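Ankyrin repeat domain-containing protein EMB506, chloroplastic (Arabidopsis thaliana, PDB 6JD6) takes part in the first differentiation of proplastids during embryo development, is needed for correct cotyledon and leaf margin development, and has molecular condensate scaffold activity. Local coordinates at residues P181-V186 with W212-I217. Sequence-based numbering, arbitrary orientation.
Sequences PIHYAV and WTPLHI
His183 reaches from ankyrin repeat 3 to the start of the first helix of repeat 4. Its CG lies anti to its carbonyl carbon (chi1 -81°), which sends the ring across to the next repeat. CB meets Ile217 CD1 at 4.0 Å. Further out, CD2 comes to 3.6 Å from the same Ile217 CD1, which sits at the ring edge. Pro214 lies over one face, through CG. At the tip, NE2 donates to Trp212 O at 2.9 Å. This bond is bent, with an angle of 141° at the hydrogen, and the oxygen lies 26° out of the ring plane. On the other nitrogen, ND1 is hydrogen-bonded to Ala180 N, so the ring is gripped at both nitrogens. Replacing His183 by alanine is likely to leave Trp212 O and Ala180 N without their ring partners and to open a gap beside Pro214 and Ile217.

Apolar packing continues along the helix. Ile182 CG2 touches Pro214 CG at 3.8 Å. Val186 CG1 reaches Ile217 CB at 3.9 Å. At the N-terminus of helix 214-220, Thr213 N donates to His216 ND1 (3.0 Å), and His216 N returns a weak bond to Thr213 OG1, a capping box. His216 NE2 is hydrogen-bonded to Lys245 O in repeat 5, the same link one repeat on. The histidine of the ankyrin TPLH motif, here APIH in repeat 3, thus joins neighbouring repeats by a buried polar bond set within apolar packing.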
# COMPACT_ATOMS: atom_id res chain seq x y z
N PRO A 181 4.95 -11.22 -3.77
CA PRO A 181 4.00 -10.43 -4.55
C PRO A 181 2.63 -11.10 -4.75
O PRO A 181 1.61 -10.41 -4.71
CB PRO A 181 4.72 -10.25 -5.89
CG PRO A 181 6.16 -10.19 -5.50
CD PRO A 181 6.30 -11.18 -4.36
N ILE A 182 2.60 -12.41 -4.96
CA ILE A 182 1.33 -13.11 -5.16
C ILE A 182 0.44 -13.06 -3.91
O ILE A 182 -0.78 -12.95 -4.02
CB ILE A 182 1.53 -14.56 -5.67
CG1 ILE A 182 0.18 -15.24 -5.96
CG2 ILE A 182 2.33 -15.39 -4.68
CD1 ILE A 182 -0.59 -14.60 -7.08
N HIS A 183 1.04 -13.11 -2.72
CA HIS A 183 0.29 -12.97 -1.46
C HIS A 183 -0.47 -11.63 -1.44
O HIS A 183 -1.67 -11.58 -1.16
CB HIS A 183 1.23 -13.00 -0.25
CG HIS A 183 1.65 -14.37 0.18
ND1 HIS A 183 2.97 -14.78 0.17
CD2 HIS A 183 0.94 -15.41 0.69
CE1 HIS A 183 3.05 -16.02 0.63
NE2 HIS A 183 1.83 -16.43 0.94
N TYR A 184 0.25 -10.55 -1.72
CA TYR A 184 -0.34 -9.22 -1.65
C TYR A 184 -1.34 -8.95 -2.77
O TYR A 184 -2.33 -8.25 -2.56
CB TYR A 184 0.75 -8.14 -1.64
CG TYR A 184 1.59 -8.13 -0.38
CD1 TYR A 184 1.02 -7.87 0.86
CD2 TYR A 184 2.96 -8.35 -0.43
CE1 TYR A 184 1.79 -7.85 2.01
CE2 TYR A 184 3.74 -8.33 0.71
CZ TYR A 184 3.14 -8.08 1.93
OH TYR A 184 3.92 -8.06 3.07
N ALA A 185 -1.09 -9.51 -3.95
CA ALA A 185 -2.01 -9.33 -5.07
C ALA A 185 -3.35 -9.98 -4.74
O ALA A 185 -4.42 -9.47 -5.09
CB ALA A 185 -1.42 -9.93 -6.34
N VAL A 186 -3.29 -11.12 -4.06
CA VAL A 186 -4.49 -11.78 -3.60
C VAL A 186 -5.17 -10.97 -2.48
O VAL A 186 -6.39 -10.77 -2.52
CB VAL A 186 -4.19 -13.21 -3.13
CG1 VAL A 186 -5.39 -13.79 -2.43
CG2 VAL A 186 -3.80 -14.07 -4.34
N TRP A 212 0.93 -19.41 5.75
CA TRP A 212 -0.20 -18.97 4.93
C TRP A 212 0.18 -18.89 3.46
O TRP A 212 1.20 -18.31 3.11
CB TRP A 212 -0.73 -17.61 5.41
CG TRP A 212 -1.63 -17.71 6.60
CD1 TRP A 212 -1.35 -18.28 7.82
CD2 TRP A 212 -2.97 -17.20 6.70
NE1 TRP A 212 -2.43 -18.17 8.66
CE2 TRP A 212 -3.44 -17.51 8.00
CE3 TRP A 212 -3.82 -16.53 5.82
CZ2 TRP A 212 -4.72 -17.17 8.43
CZ3 TRP A 212 -5.09 -16.18 6.24
CH2 TRP A 212 -5.53 -16.50 7.54
N THR A 213 -0.65 -19.49 2.61
CA THR A 213 -0.45 -19.45 1.16
C THR A 213 -1.43 -18.45 0.53
O THR A 213 -2.35 -17.98 1.19
CB THR A 213 -0.67 -20.84 0.53
OG1 THR A 213 -2.04 -21.21 0.65
CG2 THR A 213 0.21 -21.89 1.21
N PRO A 214 -1.24 -18.12 -0.76
CA PRO A 214 -2.23 -17.26 -1.43
C PRO A 214 -3.65 -17.82 -1.39
O PRO A 214 -4.60 -17.04 -1.31
CB PRO A 214 -1.71 -17.20 -2.87
CG PRO A 214 -0.24 -17.35 -2.74
CD PRO A 214 -0.04 -18.32 -1.60
N LEU A 215 -3.80 -19.14 -1.45
CA LEU A 215 -5.12 -19.76 -1.36
C LEU A 215 -5.81 -19.44 -0.04
O LEU A 215 -7.01 -19.17 -0.01
CB LEU A 215 -5.04 -21.28 -1.56
CG LEU A 215 -6.39 -22.00 -1.63
CD1 LEU A 215 -7.21 -21.46 -2.79
CD2 LEU A 215 -6.22 -23.52 -1.76
N HIS A 216 -5.05 -19.48 1.06
CA HIS A 216 -5.55 -19.10 2.38
C HIS A 216 -6.09 -17.67 2.38
O HIS A 216 -7.19 -17.40 2.86
CB HIS A 216 -4.46 -19.25 3.45
CG HIS A 216 -4.12 -20.67 3.80
ND1 HIS A 216 -2.93 -21.26 3.44
CD2 HIS A 216 -4.82 -21.61 4.48
CE1 HIS A 216 -2.91 -22.51 3.89
NE2 HIS A 216 -4.05 -22.74 4.52
N ILE A 217 -5.30 -16.74 1.85
CA ILE A 217 -5.69 -15.34 1.80
C ILE A 217 -6.90 -15.12 0.88
O ILE A 217 -7.79 -14.33 1.19
CB ILE A 217 -4.53 -14.44 1.34
CG1 ILE A 217 -3.29 -14.68 2.21
CG2 ILE A 217 -4.94 -12.97 1.38
CD1 ILE A 217 -2.08 -13.87 1.75